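Local structure of Xaa-Pro Dipeptidase (Alteromonas macleodii, 2QS8) at residues A[103-108]-A[400-405]; A[242-247]-A[266-272]. The protein probably acts as a metal-dependent carboxypeptidase or dipeptidase of the amidohydrolase family, removing the C-terminal residue from small peptides. All coordinates share one frame; numbering follows the deposited sequence.

Contact 1 and contact 2 lie on opposite sides of the chain's centre, with their centres about 33 Å apart. They share no helix or strand. Contact 1 is mostly buried. It joins the end of helix 88-104 and the start of strand 107-112 to strand 400-405, near the C-terminus. Contact 2 is partly buried and packs helix 239-248 beside helix 261-270, two neighbours on the outside of the barrel. Contact 1 sets valine methyls and a lysine chain against a ring and helix-end carbonyls. Contact 2 is a seam of aliphatic and selenomethionine side chains, with one water bridging a backbone carbonyl and a threonine hydroxyl at its margin.

Contact 1: residues A[103-108]-A[400-405]; sequences FKSGFT and VDVVIK
Val-403 lays its CG1 methyl over one face of the Phe-103 ring. This is a CH-pi contact, 4.2 Å from CG1 to the ring centroid and 25° off the ring normal. Its other methyl, CG2, lies 3.7 Å from the O of Lys-104 and equally near the O of Phe-103, both at the end of helix 88-104. With CG anti to the backbone N (chi1 175°), the Phe-103 ring is carried over to meet Val-403 and Lys-405.

Lys-405 can be followed outward from its backbone. CB sits at the ring edge, in plane, 3.8 Å from CZ of Phe-103. CG passes more loosely by CE1. CD comes at an oblique angle, 3.7 Å from CE1 of Phe-103. The extended chain carries NZ past the ring to a hydrogen bond with the O of Gly-134. Thr-108 adds CG2, 3.8 Å from CG1 of Val-403. Tyr-410, on the next strand, meets the Phe-103 ring edge-to-face.

Gly-106 ends the helix in a Schellman motif, and its N bonds to the O of Phe-103 at 3.0 Å. A CB on Gly-106 would lie about 3.2 Å from CG2 of Val-400. At this positive phi it would also press on the O of Ser-105, itself 3.3 Å from that CG2.

The contact joins a helix-to-strand turn of the barrel to the C-terminal strands, which share a sheet with the N-terminal ones. It is van der Waals packing. Methyls lie over one ring face and against carbonyl oxygens at the helix end, while the lysine charge is led away to a partner beyond.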
ATOM      1  N   PHE A 103      31.227   6.446 -29.011  1.00 22.45           N
ATOM      2  CA  PHE A 103      32.073   5.281 -29.199  1.00 25.25           C
ATOM      3  C   PHE A 103      33.254   5.675 -30.073  1.00 27.03           C
ATOM      4  O   PHE A 103      34.399   5.369 -29.754  1.00 26.48           O
ATOM      5  CB  PHE A 103      31.236   4.167 -29.852  1.00 24.86           C
ATOM      6  CG  PHE A 103      32.014   2.932 -30.211  1.00 25.16           C
ATOM      7  CD1 PHE A 103      32.709   2.216 -29.244  1.00 25.68           C
ATOM      8  CD2 PHE A 103      32.018   2.465 -31.518  1.00 24.99           C
ATOM      9  CE1 PHE A 103      33.396   1.044 -29.576  1.00 25.99           C
ATOM     10  CE2 PHE A 103      32.699   1.297 -31.858  1.00 25.77           C
ATOM     11  CZ  PHE A 103      33.391   0.586 -30.885  1.00 24.02           C
ATOM     12  N   LYS A 104      32.967   6.382 -31.159  1.00 29.22           N
ATOM     13  CA  LYS A 104      33.998   6.825 -32.084  1.00 29.68           C
ATOM     14  C   LYS A 104      34.967   7.819 -31.448  1.00 29.03           C
ATOM     15  O   LYS A 104      36.092   7.966 -31.906  1.00 30.43           O
ATOM     16  CB  LYS A 104      33.344   7.440 -33.317  1.00 33.84           C
ATOM     17  CG  LYS A 104      34.302   8.100 -34.300  1.00 40.64           C
ATOM     18  CD  LYS A 104      33.530   8.809 -35.418  1.00 46.31           C
ATOM     19  CE  LYS A 104      34.451   9.580 -36.362  1.00 48.80           C
ATOM     20  NZ  LYS A 104      33.677  10.333 -37.408  1.00 50.61           N
ATOM     21  N   SER A 105      34.546   8.501 -30.390  1.00 27.71           N
ATOM     22  CA  SER A 105      35.429   9.459 -29.735  1.00 27.31           C
ATOM     23  C   SER A 105      36.378   8.772 -28.737  1.00 27.35           C
ATOM     24  O   SER A 105      37.190   9.426 -28.081  1.00 25.38           O
ATOM     25  CB  SER A 105      34.612  10.543 -29.024  1.00 27.14           C
ATOM     26  OG  SER A 105      34.059  10.073 -27.806  1.00 30.06           O
ATOM     27  N   GLY A 106      36.267   7.452 -28.625  1.00 26.99           N
ATOM     28  CA  GLY A 106      37.135   6.727 -27.715  1.00 28.42           C
ATOM     29  C   GLY A 106      36.492   6.030 -26.522  1.00 28.12           C
ATOM     30  O   GLY A 106      37.172   5.294 -25.809  1.00 28.76           O
ATOM     31  N   PHE A 107      35.205   6.253 -26.284  1.00 26.41           N
ATOM     32  CA  PHE A 107      34.551   5.597 -25.154  1.00 25.45           C
ATOM     33  C   PHE A 107      33.900   4.287 -25.580  1.00 25.06           C
ATOM     34  O   PHE A 107      32.838   4.267 -26.202  1.00 25.30           O
ATOM     35  CB  PHE A 107      33.544   6.540 -24.496  1.00 24.18           C
ATOM     36  CG  PHE A 107      34.196   7.694 -23.789  1.00 23.26           C
ATOM     37  CD1 PHE A 107      34.731   8.757 -24.510  1.00 23.02           C
ATOM     38  CD2 PHE A 107      34.336   7.688 -22.407  1.00 22.19           C
ATOM     39  CE1 PHE A 107      35.400   9.791 -23.861  1.00 21.47           C
ATOM     40  CE2 PHE A 107      35.002   8.715 -21.758  1.00 21.27           C
ATOM     41  CZ  PHE A 107      35.534   9.770 -22.486  1.00 21.99           C
ATOM     42  N   THR A 108      34.572   3.194 -25.231  1.00 22.62           N
ATOM     43  CA  THR A 108      34.139   1.848 -25.573  1.00 20.43           C
ATOM     44  C   THR A 108      33.132   1.257 -24.587  1.00 20.40           C
ATOM     45  O   THR A 108      32.457   0.276 -24.884  1.00 20.65           O
ATOM     46  CB  THR A 108      35.371   0.921 -25.688  1.00 21.24           C
ATOM     47  OG1 THR A 108      36.195   1.063 -24.522  1.00 19.71           O
ATOM     48  CG2 THR A 108      36.172   1.271 -26.944  1.00 20.11           C
ATOM     49  N   VAL A 400      40.886  11.340 -30.710  1.00 30.04           N
ATOM     50  CA  VAL A 400      41.110   9.899 -30.710  1.00 27.75           C
ATOM     51  C   VAL A 400      40.817   9.447 -32.135  1.00 27.11           C
ATOM     52  O   VAL A 400      39.748   9.730 -32.653  1.00 27.44           O
ATOM     53  CB  VAL A 400      40.145   9.191 -29.761  1.00 26.66           C
ATOM     54  CG1 VAL A 400      40.261   7.689 -29.938  1.00 24.55           C
ATOM     55  CG2 VAL A 400      40.439   9.602 -28.321  1.00 23.64           C
ATOM     56  N   ASP A 401      41.757   8.754 -32.766  1.00 26.54           N
ATOM     57  CA  ASP A 401      41.560   8.320 -34.145  1.00 27.25           C
ATOM     58  C   ASP A 401      41.578   6.809 -34.358  1.00 26.36           C
ATOM     59  O   ASP A 401      41.499   6.330 -35.492  1.00 26.47           O
ATOM     60  CB  ASP A 401      42.602   8.989 -35.051  1.00 31.20           C
ATOM     61  CG  ASP A 401      44.015   8.494 -34.788  1.00 35.23           C
ATOM     62  OD1 ASP A 401      44.413   8.410 -33.606  1.00 36.37           O
ATOM     63  OD2 ASP A 401      44.729   8.194 -35.767  1.00 37.82           O
ATOM     64  N   VAL A 402      41.677   6.054 -33.268  1.00 25.69           N
ATOM     65  CA  VAL A 402      41.678   4.602 -33.367  1.00 24.96           C
ATOM     66  C   VAL A 402      40.847   4.031 -32.234  1.00 24.61           C
ATOM     67  O   VAL A 402      41.056   4.359 -31.069  1.00 26.61           O
ATOM     68  CB  VAL A 402      43.129   4.011 -33.298  1.00 25.17           C
ATOM     69  CG1 VAL A 402      43.082   2.482 -33.226  1.00 21.99           C
ATOM     70  CG2 VAL A 402      43.921   4.426 -34.525  1.00 20.64           C
ATOM     71  N   VAL A 403      39.898   3.177 -32.576  1.00 23.73           N
ATOM     72  CA  VAL A 403      39.052   2.570 -31.567  1.00 24.71           C
ATOM     73  C   VAL A 403      38.901   1.092 -31.865  1.00 24.93           C
ATOM     74  O   VAL A 403      38.409   0.717 -32.930  1.00 24.93           O
ATOM     75  CB  VAL A 403      37.643   3.221 -31.537  1.00 25.17           C
ATOM     76  CG1 VAL A 403      36.781   2.553 -30.475  1.00 22.64           C
ATOM     77  CG2 VAL A 403      37.759   4.715 -31.273  1.00 21.40           C
ATOM     78  N   ILE A 404      39.345   0.266 -30.920  1.00 24.57           N
ATOM     79  CA  ILE A 404      39.247  -1.184 -31.038  1.00 25.91           C
ATOM     80  C   ILE A 404      38.378  -1.686 -29.899  1.00 26.24           C
ATOM     81  O   ILE A 404      38.585  -1.325 -28.746  1.00 25.88           O
ATOM     82  CB  ILE A 404      40.627  -1.867 -30.940  1.00 27.02           C
ATOM     83  CG1 ILE A 404      41.530  -1.364 -32.074  1.00 26.84           C
ATOM     84  CG2 ILE A 404      40.459  -3.374 -31.031  1.00 23.96           C
ATOM     85  CD1 ILE A 404      42.964  -1.873 -32.022  1.00 27.68           C
ATOM     86  N   LYS A 405      37.403  -2.516 -30.226  1.00 26.80           N
ATOM     87  CA  LYS A 405      36.507  -3.045 -29.213  1.00 28.25           C
ATOM     88  C   LYS A 405      36.328  -4.534 -29.426  1.00 28.02           C
ATOM     89  O   LYS A 405      35.982  -4.975 -30.521  1.00 25.99           O
ATOM     90  CB  LYS A 405      35.153  -2.346 -29.300  1.00 29.36           C
ATOM     91  CG  LYS A 405      34.097  -2.906 -28.361  1.00 31.68           C
ATOM     92  CD  LYS A 405      32.715  -2.552 -28.891  1.00 33.11           C
ATOM     93  CE  LYS A 405      31.617  -3.252 -28.134  1.00 30.81           C
ATOM     94  NZ  LYS A 405      30.323  -3.038 -28.821  1.00 30.31           N
TER

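Contact 2: residues A[242-247]-A[266-272]; sequences MKRAIK and LMIENGT
The side-chain amide of Asn-270 has the carbonyl O of Ile-246 standing over it, 3.7 Å from ND2. It makes no hydrogen bond there. CG2 of Ile-246 approaches the amide from the same side. ND2 instead makes a bent bond, 2.8 Å long, to the O of Leu-266, tilted 31° to the other side of the amide plane. That oxygen also accepts from the backbone N of Asn-270, and the two donors reach it from opposite faces of its carbonyl plane. A water donates to the O of Ile-246 and bridges to OG1 of Thr-272.

Ile-246 is the centre of the apolar part. With CG1 anti to the carbonyl carbon (chi1 -61°) and CG2 anti to the backbone N, CD1 is carried to Met-267 and CG2 to Leu-266. CG2 lies 3.6 Å from CB of Leu-266. CD1 lies 3.4 Å from CG of Met-267. Met-242 and Met-267 are both selenomethionines, and CE of the first meets SE of the second at 3.5 Å, their chains crossing at about a right angle. With an alanine at Ile-246, a gap would probably open between the helices, leaving CB of Leu-266 and CG of Met-267 without their partner across the contact.

Leu-266 turns CD1 to the aliphatic CG atoms of Lys-243 and Lys-247. NZ of Lys-243 leaves the seam for salt bridges to Asp-260 and Glu-262.

The short helix segments run nearly parallel, 14° apart, with axes 9.8 Å from each other. They pack side by side on the outside of the TIM barrel, where Ile-253 of strand 252-253 touches Met-242, Ile-246 and Met-267. Direct contact here is mainly through hydrocarbon and selenium, and the one water adds a polar link.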
HETATM    1  N   MSE A 242      21.986  13.192  -0.114  1.00 24.52           N
HETATM    2  CA  MSE A 242      23.230  12.525  -0.469  1.00 23.67           C
HETATM    3  C   MSE A 242      23.703  11.584   0.645  1.00 24.19           C
HETATM    4  O   MSE A 242      24.018  10.426   0.389  1.00 24.72           O
HETATM    5  CB  MSE A 242      24.299  13.581  -0.759  1.00 21.28           C
HETATM    6  CG  MSE A 242      25.602  13.037  -1.295  1.00 20.34           C
HETATM    7 SE   MSE A 242      26.913  14.474  -1.655  1.00 26.86          SE
HETATM    8  CE  MSE A 242      28.349  13.484  -2.526  1.00 24.73           C
ATOM      9  N   LYS A 243      23.728  12.079   1.879  1.00 24.70           N
ATOM     10  CA  LYS A 243      24.168  11.264   3.018  1.00 25.89           C
ATOM     11  C   LYS A 243      23.240  10.085   3.345  1.00 26.72           C
ATOM     12  O   LYS A 243      23.698   9.027   3.792  1.00 26.58           O
ATOM     13  CB  LYS A 243      24.377  12.161   4.241  1.00 24.50           C
ATOM     14  CG  LYS A 243      25.556  13.115   4.044  1.00 26.76           C
ATOM     15  CD  LYS A 243      25.880  13.962   5.255  1.00 28.08           C
ATOM     16  CE  LYS A 243      24.849  15.034   5.492  1.00 29.62           C
ATOM     17  NZ  LYS A 243      25.419  16.144   6.305  1.00 29.77           N
ATOM     18  N   ARG A 244      21.940  10.250   3.115  1.00 26.38           N
ATOM     19  CA  ARG A 244      21.010   9.154   3.375  1.00 25.18           C
ATOM     20  C   ARG A 244      21.387   8.004   2.439  1.00 23.81           C
ATOM     21  O   ARG A 244      21.322   6.837   2.815  1.00 24.72           O
ATOM     22  CB  ARG A 244      19.562   9.588   3.114  1.00 22.31           C
ATOM     23  CG  ARG A 244      19.061  10.686   4.033  1.00 22.16           C
ATOM     24  CD  ARG A 244      17.573  10.991   3.837  1.00 19.07           C
ATOM     25  NE  ARG A 244      17.124  12.056   4.733  1.00 17.29           N
ATOM     26  CZ  ARG A 244      15.897  12.581   4.741  1.00 21.15           C
ATOM     27  NH1 ARG A 244      14.966  12.153   3.894  1.00 18.64           N
ATOM     28  NH2 ARG A 244      15.595  13.534   5.613  1.00 16.84           N
ATOM     29  N   ALA A 245      21.801   8.358   1.227  1.00 22.47           N
ATOM     30  CA  ALA A 245      22.182   7.375   0.221  1.00 25.08           C
ATOM     31  C   ALA A 245      23.558   6.765   0.491  1.00 25.73           C
ATOM     32  O   ALA A 245      23.747   5.564   0.312  1.00 27.82           O
ATOM     33  CB  ALA A 245      22.150   8.009  -1.173  1.00 22.60           C
ATOM     34  N   ILE A 246      24.514   7.597   0.904  1.00 26.30           N
ATOM     35  CA  ILE A 246      25.856   7.116   1.198  1.00 25.45           C
ATOM     36  C   ILE A 246      25.777   6.127   2.351  1.00 26.60           C
ATOM     37  O   ILE A 246      26.354   5.045   2.288  1.00 25.81           O
ATOM     38  CB  ILE A 246      26.786   8.279   1.580  1.00 24.61           C
ATOM     39  CG1 ILE A 246      26.886   9.251   0.408  1.00 22.99           C
ATOM     40  CG2 ILE A 246      28.173   7.753   1.939  1.00 25.13           C
ATOM     41  CD1 ILE A 246      27.526  10.572   0.748  1.00 20.50           C
ATOM     42  N   LYS A 247      25.053   6.497   3.398  1.00 26.91           N
ATOM     43  CA  LYS A 247      24.902   5.618   4.549  1.00 29.26           C
ATOM     44  C   LYS A 247      24.133   4.348   4.196  1.00 29.17           C
ATOM     45  O   LYS A 247      24.318   3.315   4.831  1.00 28.77           O
ATOM     46  CB  LYS A 247      24.189   6.347   5.690  1.00 31.10           C
ATOM     47  CG  LYS A 247      25.073   7.356   6.415  1.00 35.21           C
ATOM     48  CD  LYS A 247      24.409   7.940   7.663  1.00 36.70           C
ATOM     49  CE  LYS A 247      23.327   8.942   7.332  1.00 37.98           C
ATOM     50  NZ  LYS A 247      22.799   9.557   8.582  1.00 40.42           N
ATOM     51  N   LEU A 266      32.058  10.014   4.934  1.00 34.02           N
ATOM     52  CA  LEU A 266      31.152   8.882   4.824  1.00 33.32           C
ATOM     53  C   LEU A 266      31.445   8.127   3.534  1.00 33.07           C
ATOM     54  O   LEU A 266      31.500   6.906   3.528  1.00 33.59           O
ATOM     55  CB  LEU A 266      29.696   9.355   4.836  1.00 33.31           C
ATOM     56  CG  LEU A 266      29.144   9.714   6.216  1.00 31.99           C
ATOM     57  CD1 LEU A 266      27.785  10.373   6.074  1.00 32.38           C
ATOM     58  CD2 LEU A 266      29.042   8.448   7.070  1.00 30.30           C
HETATM   59  N   MSE A 267      31.645   8.853   2.438  1.00 32.47           N
HETATM   60  CA  MSE A 267      31.935   8.206   1.166  1.00 31.24           C
HETATM   61  C   MSE A 267      33.252   7.446   1.186  1.00 32.68           C
HETATM   62  O   MSE A 267      33.377   6.389   0.569  1.00 33.84           O
HETATM   63  CB  MSE A 267      31.951   9.235   0.048  1.00 27.38           C
HETATM   64  CG  MSE A 267      30.572   9.671  -0.367  1.00 22.59           C
HETATM   65 SE   MSE A 267      30.734  10.990  -1.799  1.00 26.26          SE
HETATM   66  CE  MSE A 267      31.051   9.798  -3.345  1.00 14.55           C
ATOM     67  N   ILE A 268      34.227   7.984   1.910  1.00 33.30           N
ATOM     68  CA  ILE A 268      35.520   7.335   2.023  1.00 33.85           C
ATOM     69  C   ILE A 268      35.380   6.062   2.854  1.00 33.60           C
ATOM     70  O   ILE A 268      35.926   5.021   2.506  1.00 33.64           O
ATOM     71  CB  ILE A 268      36.547   8.266   2.694  1.00 34.44           C
ATOM     72  CG1 ILE A 268      36.806   9.469   1.785  1.00 35.73           C
ATOM     73  CG2 ILE A 268      37.845   7.514   2.956  1.00 34.38           C
ATOM     74  CD1 ILE A 268      37.654  10.541   2.415  1.00 37.12           C
ATOM     75  N   GLU A 269      34.636   6.153   3.947  1.00 35.13           N
ATOM     76  CA  GLU A 269      34.431   5.010   4.833  1.00 37.10           C
ATOM     77  C   GLU A 269      33.660   3.869   4.182  1.00 37.04           C
ATOM     78  O   GLU A 269      33.933   2.700   4.444  1.00 37.48           O
ATOM     79  CB  GLU A 269      33.686   5.461   6.083  1.00 39.53           C
ATOM     80  CG  GLU A 269      33.484   4.385   7.128  1.00 45.16           C
ATOM     81  CD  GLU A 269      32.442   4.784   8.167  1.00 50.12           C
ATOM     82  OE1 GLU A 269      32.518   5.921   8.690  1.00 51.85           O
ATOM     83  OE2 GLU A 269      31.547   3.960   8.461  1.00 51.22           O
ATOM     84  N   ASN A 270      32.686   4.215   3.345  1.00 36.63           N
ATOM     85  CA  ASN A 270      31.857   3.224   2.670  1.00 36.07           C
ATOM     86  C   ASN A 270      32.399   2.849   1.290  1.00 35.05           C
ATOM     87  O   ASN A 270      31.873   1.955   0.637  1.00 33.37           O
ATOM     88  CB  ASN A 270      30.419   3.747   2.532  1.00 37.99           C
ATOM     89  CG  ASN A 270      29.705   3.880   3.873  1.00 39.81           C
ATOM     90  OD1 ASN A 270      29.383   2.886   4.519  1.00 42.51           O
ATOM     91  ND2 ASN A 270      29.461   5.113   4.293  1.00 40.18           N
ATOM     92  N   GLY A 271      33.450   3.540   0.857  1.00 34.94           N
ATOM     93  CA  GLY A 271      34.032   3.270  -0.447  1.00 33.68           C
ATOM     94  C   GLY A 271      33.085   3.602  -1.588  1.00 32.75           C
ATOM     95  O   GLY A 271      32.977   2.850  -2.552  1.00 31.52           O
ATOM     96  N   THR A 272      32.397   4.734  -1.476  1.00 31.70           N
ATOM     97  CA  THR A 272      31.447   5.160  -2.504  1.00 30.05           C
ATOM     98  C   THR A 272      32.162   5.953  -3.593  1.00 29.45           C
ATOM     99  O   THR A 272      33.039   6.750  -3.289  1.00 28.54           O
ATOM    100  CB  THR A 272      30.356   6.064  -1.908  1.00 29.54           C
ATOM    101  OG1 THR A 272      29.951   5.560  -0.626  1.00 29.15           O
ATOM    102  CG2 THR A 272      29.152   6.104  -2.843  1.00 30.05           C
TER
HETATM  103  O   HOH W   1      27.827   4.011  -0.024  1.00 35.95           O